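PDB 7OL1: L-threonine 3-dehydrogenase from Clostridioides difficile, which probably oxidises the 3-hydroxyl of L-threonine to a ketone, using an NAD-type cofactor as hydride acceptor. Local coordinates for residues Ile34-Thr39 with Glu60-Cys65; Lys41-Tyr46 with Val51-Arg56; Val209-Glu214 with Glu270-Ser275; Thr263-Ser268 with Asp322-Asp327. One frame throughout, in Å; residues are numbered along the deposited sequence.

In the fold
From the N terminus, the chain passes through strand 25-28 into helix 33-46, which serves both of the first two contacts. Contact 2 closes the short turn from this helix to strand 51-55 and is nested inside the longer loop closed by contact 1, where Glu60-Cys65 returns to the start of the helix. Contact 2 lies within the first beta-alpha-beta unit of the Rossmann-type domain; contact 1 folds the loop after that unit back onto its helix. Much later, contact 3 joins helix 207-217 to helix 269-277, and contact 4 opens before contact 3 has closed, so the two cross and tie in helix 321-334. They touch each other, with centres about 10 Å apart.

Contact 1 (Ile34-Thr39 with Glu60-Cys65)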
loop_
_atom_site.group_PDB
_atom_site.type_symbol
_atom_site.label_atom_id
_atom_site.label_comp_id
_atom_site.label_asym_id
_atom_site.label_seq_id
_atom_site.Cartn_x
_atom_site.Cartn_y
_atom_site.Cartn_z
ATOM N N ILE A 34 -6.857 -19.809 11.123
ATOM C CA ILE A 34 -8.058 -19.057 11.587
ATOM C C ILE A 34 -9.322 -19.707 11.008
ATOM O O ILE A 34 -10.265 -19.984 11.787
ATOM C CB ILE A 34 -7.975 -17.578 11.147
ATOM C CG1 ILE A 34 -6.638 -16.927 11.529
ATOM C CG2 ILE A 34 -9.203 -16.787 11.600
ATOM C CD1 ILE A 34 -6.555 -15.436 11.242
ATOM N N GLY A 35 -9.396 -19.881 9.685
ATOM C CA GLY A 35 -10.562 -20.536 9.051
ATOM C C GLY A 35 -10.909 -21.893 9.682
ATOM O O GLY A 35 -12.109 -22.145 9.990
ATOM N N SER A 36 -9.919 -22.769 9.878
ATOM C CA SER A 36 -10.144 -24.104 10.484
ATOM C C SER A 36 -11.081 -23.957 11.684
ATOM O O SER A 36 -12.076 -24.701 11.747
ATOM C CB SER A 36 -8.871 -24.767 10.858
ATOM O OG SER A 36 -8.189 -25.156 9.683
ATOM N N GLU A 37 -10.818 -22.998 12.571
ATOM C CA GLU A 37 -11.559 -22.906 13.854
ATOM C C GLU A 37 -12.740 -21.948 13.712
ATOM O O GLU A 37 -13.732 -22.145 14.456
ATOM C CB GLU A 37 -10.621 -22.504 14.988
ATOM C CG GLU A 37 -9.273 -23.189 14.894
ATOM C CD GLU A 37 -8.531 -23.197 16.209
ATOM O OE1 GLU A 37 -9.242 -23.201 17.266
ATOM O OE2 GLU A 37 -7.257 -23.207 16.162
ATOM N N LEU A 38 -12.653 -20.960 12.820
ATOM C CA LEU A 38 -13.760 -19.979 12.639
ATOM C C LEU A 38 -14.991 -20.687 12.045
ATOM O O LEU A 38 -16.109 -20.436 12.568
ATOM C CB LEU A 38 -13.329 -18.795 11.761
ATOM C CG LEU A 38 -14.415 -17.731 11.597
ATOM C CD1 LEU A 38 -14.612 -16.965 12.900
ATOM C CD2 LEU A 38 -14.120 -16.775 10.447
ATOM N N THR A 39 -14.825 -21.531 11.009
ATOM C CA THR A 39 -15.976 -22.072 10.227
ATOM C C THR A 39 -16.810 -22.933 11.189
ATOM O O THR A 39 -18.065 -22.778 11.211
ATOM C CB THR A 39 -15.570 -22.777 8.920
ATOM O OG1 THR A 39 -15.368 -24.170 9.135
ATOM C CG2 THR A 39 -14.321 -22.223 8.270
ATOM N N GLU A 60 -7.095 -33.639 3.285
ATOM C CA GLU A 60 -7.467 -35.034 3.655
ATOM C C GLU A 60 -8.615 -35.048 4.674
ATOM O O GLU A 60 -9.787 -35.229 4.252
ATOM C CB GLU A 60 -6.218 -35.756 4.177
ATOM C CG GLU A 60 -5.176 -36.034 3.099
ATOM C CD GLU A 60 -3.731 -35.686 3.440
ATOM O OE1 GLU A 60 -3.487 -35.135 4.526
ATOM O OE2 GLU A 60 -2.847 -35.959 2.604
ATOM N N GLY A 61 -8.284 -34.858 5.959
ATOM C CA GLY A 61 -9.197 -35.025 7.104
ATOM C C GLY A 61 -9.212 -33.792 7.984
ATOM O O GLY A 61 -9.092 -33.927 9.213
ATOM N N ASN A 62 -9.343 -32.615 7.376
ATOM C CA ASN A 62 -9.738 -31.383 8.101
ATOM C C ASN A 62 -11.176 -31.581 8.576
ATOM O O ASN A 62 -12.008 -32.102 7.824
ATOM C CB ASN A 62 -9.583 -30.142 7.220
ATOM C CG ASN A 62 -9.455 -28.850 8.004
ATOM O OD1 ASN A 62 -10.385 -28.411 8.680
ATOM N ND2 ASN A 62 -8.311 -28.199 7.887
ATOM N N PRO A 63 -11.505 -31.223 9.844
ATOM C CA PRO A 63 -12.889 -31.248 10.322
ATOM C C PRO A 63 -13.856 -30.590 9.328
ATOM O O PRO A 63 -14.864 -31.191 9.008
ATOM C CB PRO A 63 -12.875 -30.447 11.640
ATOM C CG PRO A 63 -11.445 -29.907 11.780
ATOM C CD PRO A 63 -10.573 -30.781 10.897
ATOM N N VAL A 64 -13.481 -29.402 8.847
ATOM C CA VAL A 64 -14.321 -28.504 7.999
ATOM C C VAL A 64 -14.952 -29.338 6.889
ATOM O O VAL A 64 -16.196 -29.399 6.832
ATOM C CB VAL A 64 -13.508 -27.358 7.365
ATOM C CG1 VAL A 64 -14.393 -26.515 6.473
ATOM C CG2 VAL A 64 -12.805 -26.484 8.386
ATOM N N CYS A 65 -14.080 -29.957 6.079
ATOM C CA CYS A 65 -14.359 -30.625 4.779
ATOM C C CYS A 65 -15.391 -31.743 4.923
ATOM O O CYS A 65 -15.962 -32.120 3.889
ATOM C CB CYS A 65 -13.091 -31.229 4.195
ATOM S SG CYS A 65 -12.184 -30.041 3.183
#
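Val64 lies against Ser36 and Thr39 on the first helix of a Rossmann-type fold, just after the glycine-rich turn that in this family usually receives the dinucleotide. The loop Glu60-Cys65, which follows strand 51-55, returns here to the opening turns of helix 33-46, and the CA atoms of Ser36 and Val64 come within 6.6 Å. Traced outward, the Val64 side chain meets Thr39 at every carbon: CB is 4.1 Å from Thr39 OG1, branch CG1 is 3.7 Å from that same oxygen, and branch CG2 is 3.5 Å from it. CG2 also faces the helix backbone beside the threonine, 3.9 Å from Ser36 O. The two beta-branched side chains cross at about a right angle, and the valine forks around the hydroxyl. Ser36 OG, held beside its own backbone N (chi1 -71°), turns back along the helix and hydrogen-bonds to Gly32 O. Its contact with Asn62 ND2 is thus a secondary one, a polar approach without a bond. Asn62 has its other amide atom engaged in its own loop, in an Asx turn that fixes the bend leading to Val64: the Val64 N-H meets Asn62 OD1 at 3.3 Å, in the carbonyl plane and on a lone pair, with an N-H...O angle of 157°.

Contact 2 (Lys41-Tyr46 with Val51-Arg56)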
loop_
_atom_site.group_PDB
_atom_site.type_symbol
_atom_site.label_atom_id
_atom_site.label_comp_id
_atom_site.label_asym_id
_atom_site.label_seq_id
_atom_site.Cartn_x
_atom_site.Cartn_y
_atom_site.Cartn_z
ATOM N N LYS A 41 -16.955 -22.524 14.538
ATOM C CA LYS A 41 -17.611 -21.604 15.500
ATOM C C LYS A 41 -18.889 -21.032 14.860
ATOM O O LYS A 41 -19.972 -21.087 15.498
ATOM C CB LYS A 41 -16.632 -20.519 15.959
ATOM C CG LYS A 41 -17.300 -19.406 16.752
ATOM C CD LYS A 41 -16.384 -18.334 17.297
ATOM C CE LYS A 41 -17.170 -17.084 17.643
ATOM N NZ LYS A 41 -17.709 -17.108 19.021
ATOM N N LEU A 42 -18.780 -20.499 13.645
ATOM C CA LEU A 42 -19.899 -19.763 12.995
ATOM C C LEU A 42 -21.009 -20.748 12.598
ATOM O O LEU A 42 -22.198 -20.338 12.630
ATOM C CB LEU A 42 -19.355 -18.998 11.787
ATOM C CG LEU A 42 -18.277 -17.961 12.099
ATOM C CD1 LEU A 42 -17.756 -17.327 10.821
ATOM C CD2 LEU A 42 -18.817 -16.888 13.021
ATOM N N ARG A 43 -20.642 -21.990 12.253
ATOM C CA ARG A 43 -21.593 -23.112 12.001
ATOM C C ARG A 43 -22.471 -23.315 13.235
ATOM O O ARG A 43 -23.706 -23.247 13.079
ATOM C CB ARG A 43 -20.857 -24.414 11.670
ATOM C CG ARG A 43 -20.539 -24.562 10.190
ATOM C CD ARG A 43 -19.558 -25.663 9.808
ATOM N NE ARG A 43 -19.529 -25.697 8.350
ATOM C CZ ARG A 43 -18.750 -26.473 7.603
ATOM N NH1 ARG A 43 -17.897 -27.315 8.159
ATOM N NH2 ARG A 43 -18.834 -26.391 6.285
ATOM N N ASN A 44 -21.842 -23.508 14.406
ATOM C CA ASN A 44 -22.519 -23.702 15.718
ATOM C C ASN A 44 -23.443 -22.522 16.012
ATOM O O ASN A 44 -24.535 -22.773 16.532
ATOM C CB ASN A 44 -21.547 -23.856 16.882
ATOM C CG ASN A 44 -20.746 -25.141 16.810
ATOM O OD1 ASN A 44 -21.070 -26.061 16.058
ATOM N ND2 ASN A 44 -19.684 -25.221 17.591
ATOM N N GLU A 45 -23.035 -21.298 15.661
ATOM C CA GLU A 45 -23.685 -20.042 16.122
ATOM C C GLU A 45 -24.697 -19.512 15.108
ATOM O O GLU A 45 -25.527 -18.663 15.503
ATOM C CB GLU A 45 -22.625 -18.969 16.383
ATOM C CG GLU A 45 -21.780 -19.264 17.604
ATOM C CD GLU A 45 -20.827 -18.173 18.060
ATOM O OE1 GLU A 45 -21.079 -16.947 17.815
ATOM O OE2 GLU A 45 -19.841 -18.566 18.678
ATOM N N TYR A 46 -24.587 -19.891 13.836
ATOM C CA TYR A 46 -25.376 -19.259 12.742
ATOM C C TYR A 46 -26.040 -20.317 11.848
ATOM O O TYR A 46 -26.850 -19.903 10.992
ATOM C CB TYR A 46 -24.479 -18.333 11.918
ATOM C CG TYR A 46 -24.067 -17.047 12.586
ATOM C CD1 TYR A 46 -23.026 -17.014 13.497
ATOM C CD2 TYR A 46 -24.692 -15.850 12.272
ATOM C CE1 TYR A 46 -22.651 -15.835 14.127
ATOM C CE2 TYR A 46 -24.316 -14.659 12.876
ATOM C CZ TYR A 46 -23.292 -14.652 13.804
ATOM O OH TYR A 46 -22.925 -13.477 14.381
ATOM N N VAL A 51 -23.374 -21.257 6.610
ATOM C CA VAL A 51 -21.907 -21.045 6.537
ATOM C C VAL A 51 -21.358 -21.924 5.418
ATOM O O VAL A 51 -21.343 -23.212 5.575
ATOM C CB VAL A 51 -21.247 -21.352 7.889
ATOM C CG1 VAL A 51 -19.733 -21.255 7.829
ATOM C CG2 VAL A 51 -21.793 -20.429 8.946
ATOM N N ILE A 52 -20.914 -21.232 4.369
ATOM C CA ILE A 52 -20.189 -21.777 3.190
ATOM C C ILE A 52 -18.687 -21.603 3.405
ATOM O O ILE A 52 -18.177 -20.482 3.177
ATOM C CB ILE A 52 -20.641 -21.045 1.920
ATOM C CG1 ILE A 52 -22.132 -21.242 1.676
ATOM C CG2 ILE A 52 -19.821 -21.494 0.740
ATOM C CD1 ILE A 52 -22.935 -20.091 2.155
ATOM N N ALA A 53 -18.005 -22.672 3.795
ATOM C CA ALA A 53 -16.531 -22.735 3.816
ATOM C C ALA A 53 -16.024 -22.964 2.400
ATOM O O ALA A 53 -16.627 -23.771 1.736
ATOM C CB ALA A 53 -16.075 -23.842 4.710
ATOM N N SER A 54 -14.953 -22.281 2.000
ATOM C CA SER A 54 -14.331 -22.330 0.656
ATOM C C SER A 54 -12.803 -22.374 0.782
ATOM O O SER A 54 -12.305 -21.805 1.728
ATOM C CB SER A 54 -14.815 -21.159 -0.167
ATOM O OG SER A 54 -13.987 -20.012 -0.051
ATOM N N SER A 55 -12.095 -23.020 -0.149
ATOM C CA SER A 55 -10.612 -23.128 -0.196
ATOM C C SER A 55 -10.169 -23.465 -1.621
ATOM O O SER A 55 -10.996 -23.936 -2.362
ATOM C CB SER A 55 -10.109 -24.155 0.787
ATOM O OG SER A 55 -8.681 -24.183 0.830
ATOM N N ARG A 56 -8.902 -23.227 -1.959
ATOM C CA ARG A 56 -8.268 -23.571 -3.257
ATOM C C ARG A 56 -8.272 -25.100 -3.406
ATOM O O ARG A 56 -8.503 -25.584 -4.543
ATOM C CB ARG A 56 -6.850 -22.985 -3.309
ATOM C CG ARG A 56 -6.188 -23.035 -4.678
ATOM C CD ARG A 56 -4.659 -23.031 -4.614
ATOM N NE ARG A 56 -4.001 -23.542 -5.822
ATOM C CZ ARG A 56 -3.897 -22.888 -6.989
ATOM N NH1 ARG A 56 -4.421 -21.680 -7.139
ATOM N NH2 ARG A 56 -3.268 -23.447 -8.011
#
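Arg43 and Val51 bring their CA atoms to 5.9 Å where helix 33-46 passes back over the strand that follows it, within the beta-alpha-beta unit of strands 25-28 and 51-55. The short helix and strand axes lie 9.0 Å apart and run nearly antiparallel, at 167°, as expected for the helix and second strand of a beta-alpha-beta crossover. Val51 points its side chain at the helix: CG2 packs against Leu42, 4.0 Å from Leu42 CB and also close to the backbone carbonyl of that residue, while CB and the other branch, CG1, lie by Arg43 CG, CB at 4.0 Å from it. The arginine leaves its helix with CG beside the backbone N (chi1 -87°) and then runs out extended, so that its long chain passes over Val51 and continues along the strand. Val51 O lies near the guanidinium plane at its edge, without a hydrogen bond, and Ala53 CB approaches NH2 obliquely at 4.1 Å. On another side of the helix, Lys41 NZ forms a salt bridge with Glu45 OE2, meeting the carboxylate on its syn side, and also bonds to Gln241. The charged end of Arg43 finds its polar partner in the loop beyond the strand, where NH1 donates to Val64 O.

Contact 3 (Val209-Glu214 with Glu270-Ser275)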
loop_
_atom_site.group_PDB
_atom_site.type_symbol
_atom_site.label_atom_id
_atom_site.label_comp_id
_atom_site.label_asym_id
_atom_site.label_seq_id
_atom_site.Cartn_x
_atom_site.Cartn_y
_atom_site.Cartn_z
ATOM N N VAL A 209 3.254 -21.913 20.438
ATOM C CA VAL A 209 2.387 -23.127 20.327
ATOM C C VAL A 209 3.235 -24.364 20.642
ATOM O O VAL A 209 2.909 -25.037 21.640
ATOM C CB VAL A 209 1.699 -23.243 18.959
ATOM C CG1 VAL A 209 0.758 -24.438 18.918
ATOM C CG2 VAL A 209 0.939 -21.969 18.612
ATOM N N ASP A 210 4.304 -24.604 19.869
ATOM C CA ASP A 210 5.231 -25.765 20.011
ATOM C C ASP A 210 5.714 -25.917 21.465
ATOM O O ASP A 210 5.921 -27.061 21.884
ATOM C CB ASP A 210 6.420 -25.666 19.044
ATOM C CG ASP A 210 6.997 -26.998 18.571
ATOM O OD1 ASP A 210 6.384 -28.064 18.861
ATOM O OD2 ASP A 210 8.055 -26.963 17.901
ATOM N N ILE A 211 5.889 -24.828 22.212
ATOM C CA ILE A 211 6.357 -24.870 23.631
ATOM C C ILE A 211 5.434 -25.784 24.445
ATOM O O ILE A 211 5.951 -26.521 25.297
ATOM C CB ILE A 211 6.443 -23.461 24.259
ATOM C CG1 ILE A 211 7.273 -23.473 25.546
ATOM C CG2 ILE A 211 5.055 -22.870 24.491
ATOM C CD1 ILE A 211 7.525 -22.104 26.126
ATOM N N TYR A 212 4.122 -25.723 24.223
ATOM C CA TYR A 212 3.123 -26.505 25.004
ATOM C C TYR A 212 3.207 -27.987 24.607
ATOM O O TYR A 212 3.006 -28.852 25.486
ATOM C CB TYR A 212 1.705 -25.962 24.802
ATOM C CG TYR A 212 1.450 -24.606 25.406
ATOM C CD1 TYR A 212 1.280 -24.451 26.765
ATOM C CD2 TYR A 212 1.347 -23.478 24.616
ATOM C CE1 TYR A 212 1.030 -23.212 27.332
ATOM C CE2 TYR A 212 1.106 -22.230 25.165
ATOM C CZ TYR A 212 0.941 -22.092 26.529
ATOM O OH TYR A 212 0.693 -20.865 27.069
ATOM N N TYR A 213 3.479 -28.265 23.325
ATOM C CA TYR A 213 3.672 -29.633 22.777
ATOM C C TYR A 213 4.915 -30.217 23.469
ATOM O O TYR A 213 4.768 -31.199 24.213
ATOM C CB TYR A 213 3.719 -29.637 21.238
ATOM C CG TYR A 213 2.376 -29.551 20.535
ATOM C CD1 TYR A 213 1.558 -28.450 20.713
ATOM C CD2 TYR A 213 1.913 -30.547 19.685
ATOM C CE1 TYR A 213 0.334 -28.333 20.076
ATOM C CE2 TYR A 213 0.684 -30.452 19.043
ATOM C CZ TYR A 213 -0.110 -29.335 19.239
ATOM O OH TYR A 213 -1.320 -29.156 18.637
ATOM N N GLU A 214 6.078 -29.574 23.329
ATOM C CA GLU A 214 7.365 -30.080 23.882
ATOM C C GLU A 214 7.350 -30.077 25.418
ATOM O O GLU A 214 8.348 -30.551 25.977
ATOM C CB GLU A 214 8.566 -29.265 23.389
ATOM C CG GLU A 214 8.781 -29.295 21.882
ATOM C CD GLU A 214 8.930 -30.672 21.261
ATOM O OE1 GLU A 214 9.459 -31.569 21.941
ATOM O OE2 GLU A 214 8.513 -30.838 20.099
ATOM N N GLU A 270 10.662 -16.602 28.022
ATOM C CA GLU A 270 10.963 -16.891 29.442
ATOM C C GLU A 270 9.693 -16.629 30.288
ATOM O O GLU A 270 9.499 -17.375 31.260
ATOM C CB GLU A 270 12.291 -16.182 29.761
ATOM C CG GLU A 270 12.245 -15.191 30.907
ATOM C CD GLU A 270 12.089 -13.760 30.412
ATOM O OE1 GLU A 270 12.685 -13.432 29.339
ATOM O OE2 GLU A 270 11.365 -12.986 31.080
ATOM N N GLU A 271 8.811 -15.688 29.918
ATOM C CA GLU A 271 7.571 -15.380 30.698
ATOM C C GLU A 271 6.544 -16.517 30.529
ATOM O O GLU A 271 5.771 -16.723 31.492
ATOM C CB GLU A 271 6.906 -14.050 30.300
ATOM C CG GLU A 271 7.458 -12.788 30.969
ATOM C CD GLU A 271 7.198 -11.467 30.229
ATOM O OE1 GLU A 271 7.948 -11.147 29.264
ATOM O OE2 GLU A 271 6.251 -10.737 30.610
ATOM N N ILE A 272 6.490 -17.197 29.365
ATOM C CA ILE A 272 5.541 -18.338 29.124
ATOM C C ILE A 272 6.020 -19.489 30.009
ATOM O O ILE A 272 5.224 -19.963 30.856
ATOM C CB ILE A 272 5.419 -18.825 27.657
ATOM C CG1 ILE A 272 5.824 -17.790 26.615
ATOM C CG2 ILE A 272 4.018 -19.356 27.357
ATOM C CD1 ILE A 272 5.566 -18.265 25.209
ATOM N N ALA A 273 7.277 -19.904 29.805
ATOM C CA ALA A 273 7.994 -20.893 30.638
ATOM C C ALA A 273 7.487 -20.800 32.083
ATOM O O ALA A 273 6.927 -21.802 32.565
ATOM C CB ALA A 273 9.477 -20.650 30.551
ATOM N N ASP A 274 7.629 -19.625 32.715
ATOM C CA ASP A 274 7.257 -19.355 34.137
ATOM C C ASP A 274 5.766 -19.637 34.373
ATOM O O ASP A 274 5.419 -20.049 35.505
ATOM C CB ASP A 274 7.580 -17.914 34.559
ATOM C CG ASP A 274 9.065 -17.574 34.627
ATOM O OD1 ASP A 274 9.896 -18.434 34.257
ATOM O OD2 ASP A 274 9.383 -16.445 35.050
ATOM N N SER A 275 4.917 -19.393 33.369
ATOM C CA SER A 275 3.467 -19.728 33.396
ATOM C C SER A 275 3.315 -21.240 33.224
ATOM O O SER A 275 2.468 -21.826 33.923
ATOM C CB SER A 275 2.678 -18.967 32.357
ATOM O OG SER A 275 1.352 -18.727 32.822
#
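Ile211 and Tyr212 meet Ile272 in a helix pair of the smaller, C-terminal lobe, which in extended short-chain dehydrogenases generally contributes to substrate binding. Helices 207-217 and 269-277 run in the same general direction, with segment axes 11.2 Å apart and crossing at -38°, so the gap is bridged from one side, by the ends of Ile211 and Tyr212 reaching to CB and CG2 of Ile272. Ile211 has CG1 anti to its backbone nitrogen (chi1 -164°) and continues straight, which carries CD1 across the gap to within 4.2 Å of Ile272 CB; the same methyl approaches the backbone N of Ala273. Tyr212 comes in from the next position and crosses Ile272 at about a right angle, with its phenol end at the isoleucine branch: OH is 3.7 Å and CZ 4.2 Å from Ile272 CG2. This methyl lies obliquely to the ring. Although it touches carbon here, the Tyr212 hydroxyl also hydrogen-bonds to Thr325 OG1. Helix 321-334 packs against both members of the pair, Leu332 touching Tyr212 and Leu321 touching Ile272, while Tyr221 of strand 220-223 lies against Ile211 and Ile285 of strand 284-287 against Ala273.

Contact 4 (Thr263-Ser268 with Asp322-Asp327); sequences TAMSFS and DKMTKD
Met265 and Phe267 share a first torsion, 53° and 56°, which sets each CG between backbone N and carbonyl carbon and helps to place Met265 SD and Phe267 CZ beside the Met324 methyl. They sit two residues apart at the short edge strand 265-266, which pairs antiparallel with strand 232-235 of the large mixed sheet, and the contact packs this edge against helix 321-334 near the C terminus. Met324 starts out with CG anti to its backbone N (chi1 -176°), stays extended through CB and CG, then bends at its sulfur, and the bend delivers CE to both partners at once. That methyl is 4.0 Å from Phe267 CZ, lying oblique to the ring, and 4.1 Å from Met265 SD. Met265 also bends at its sulfur and crosses Met324 obliquely; its SD lies in the plane of the Phe267 ring, at the edge. All of the contact is thus apolar and made by side-chain ends, the nearest CA atoms, those of Met265 and Asp322, being 10.5 Å apart. Tyr235 and Tyr212 also touch Met324, and Ile272 and Tyr207 touch Phe267. Just beyond the ring, Ser268 is the N-cap residue of helix 269-277, and its OG hydrogen-bonds to Glu271 OE1.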
loop_
_atom_site.group_PDB
_atom_site.type_symbol
_atom_site.label_atom_id
_atom_site.label_comp_id
_atom_site.label_asym_id
_atom_site.label_seq_id
_atom_site.Cartn_x
_atom_site.Cartn_y
_atom_site.Cartn_z
ATOM N N THR A 263 -4.967 -6.891 20.696
ATOM C CA THR A 263 -3.978 -7.702 21.438
ATOM C C THR A 263 -4.577 -8.049 22.797
ATOM O O THR A 263 -5.595 -7.401 23.197
ATOM C CB THR A 263 -2.639 -6.978 21.543
ATOM O OG1 THR A 263 -1.695 -7.935 22.026
ATOM C CG2 THR A 263 -2.750 -5.765 22.436
ATOM N N ALA A 264 -4.009 -9.090 23.406
ATOM C CA ALA A 264 -4.425 -9.663 24.702
ATOM C C ALA A 264 -3.234 -9.709 25.658
ATOM O O ALA A 264 -3.475 -9.769 26.867
ATOM C CB ALA A 264 -4.970 -11.050 24.475
ATOM N N MET A 265 -2.011 -9.708 25.116
ATOM C CA MET A 265 -0.763 -9.958 25.878
ATOM C C MET A 265 0.460 -9.671 24.985
ATOM O O MET A 265 0.301 -9.695 23.765
ATOM C CB MET A 265 -0.733 -11.385 26.469
ATOM C CG MET A 265 -0.972 -12.553 25.508
ATOM S SD MET A 265 -1.443 -14.188 26.277
ATOM C CE MET A 265 -3.161 -13.892 26.671
ATOM N N SER A 266 1.574 -9.254 25.605
ATOM C CA SER A 266 2.974 -9.323 25.108
ATOM C C SER A 266 3.768 -10.233 26.044
ATOM O O SER A 266 3.510 -10.184 27.250
ATOM C CB SER A 266 3.648 -7.976 25.053
ATOM O OG SER A 266 2.778 -6.994 24.523
ATOM N N PHE A 267 4.722 -11.003 25.525
ATOM C CA PHE A 267 5.601 -11.831 26.372
ATOM C C PHE A 267 6.806 -12.392 25.605
ATOM O O PHE A 267 6.796 -12.690 24.367
ATOM C CB PHE A 267 4.779 -12.896 27.098
ATOM C CG PHE A 267 3.949 -13.828 26.251
ATOM C CD1 PHE A 267 4.561 -14.775 25.438
ATOM C CD2 PHE A 267 2.561 -13.816 26.339
ATOM C CE1 PHE A 267 3.803 -15.655 24.684
ATOM C CE2 PHE A 267 1.806 -14.711 25.599
ATOM C CZ PHE A 267 2.429 -15.628 24.777
ATOM N N SER A 268 7.878 -12.492 26.385
ATOM C CA SER A 268 9.170 -13.113 26.029
ATOM C C SER A 268 9.051 -14.600 26.305
ATOM O O SER A 268 8.269 -15.001 27.161
ATOM C CB SER A 268 10.278 -12.496 26.828
ATOM O OG SER A 268 10.061 -12.696 28.222
ATOM N N ASP A 322 -1.721 -16.748 31.808
ATOM C CA ASP A 322 -2.017 -17.865 32.738
ATOM C C ASP A 322 -3.179 -18.643 32.131
ATOM O O ASP A 322 -2.916 -19.766 31.668
ATOM C CB ASP A 322 -2.247 -17.399 34.180
ATOM C CG ASP A 322 -1.035 -17.667 35.054
ATOM O OD1 ASP A 322 -0.118 -16.818 35.068
ATOM O OD2 ASP A 322 -0.990 -18.757 35.661
ATOM N N LYS A 323 -4.370 -18.028 32.075
ATOM C CA LYS A 323 -5.639 -18.695 31.663
ATOM C C LYS A 323 -5.356 -19.547 30.423
ATOM O O LYS A 323 -5.729 -20.741 30.413
ATOM C CB LYS A 323 -6.769 -17.696 31.391
ATOM C CG LYS A 323 -8.048 -17.977 32.171
ATOM C CD LYS A 323 -9.325 -17.915 31.360
ATOM C CE LYS A 323 -10.490 -18.618 32.032
ATOM N NZ LYS A 323 -11.739 -18.463 31.246
ATOM N N MET A 324 -4.656 -18.967 29.449
ATOM C CA MET A 324 -4.238 -19.677 28.217
ATOM C C MET A 324 -3.435 -20.924 28.595
ATOM O O MET A 324 -3.857 -22.034 28.211
ATOM C CB MET A 324 -3.387 -18.776 27.322
ATOM C CG MET A 324 -3.011 -19.427 26.014
ATOM S SD MET A 324 -2.406 -18.228 24.828
ATOM C CE MET A 324 -0.684 -18.112 25.301
ATOM N N THR A 325 -2.321 -20.758 29.311
ATOM C CA THR A 325 -1.391 -21.870 29.645
ATOM C C THR A 325 -2.162 -23.044 30.274
ATOM O O THR A 325 -1.889 -24.198 29.895
ATOM C CB THR A 325 -0.249 -21.403 30.551
ATOM O OG1 THR A 325 0.428 -20.315 29.920
ATOM C CG2 THR A 325 0.747 -22.504 30.845
ATOM N N LYS A 326 -3.096 -22.787 31.194
ATOM C CA LYS A 326 -3.883 -23.872 31.839
ATOM C C LYS A 326 -4.659 -24.604 30.736
ATOM O O LYS A 326 -4.420 -25.817 30.548
ATOM C CB LYS A 326 -4.797 -23.331 32.947
ATOM C CG LYS A 326 -5.131 -24.334 34.053
ATOM C CD LYS A 326 -6.288 -23.936 34.968
ATOM C CE LYS A 326 -5.990 -22.709 35.804
ATOM N NZ LYS A 326 -7.100 -21.736 35.735
ATOM N N ASP A 327 -5.490 -23.864 29.993
ATOM C CA ASP A 327 -6.397 -24.394 28.938
ATOM C C ASP A 327 -5.614 -25.121 27.840
ATOM O O ASP A 327 -6.172 -26.076 27.282
ATOM C CB ASP A 327 -7.231 -23.300 28.279
ATOM C CG ASP A 327 -8.493 -23.840 27.639
ATOM O OD1 ASP A 327 -9.385 -24.263 28.406
ATOM O OD2 ASP A 327 -8.571 -23.840 26.383
#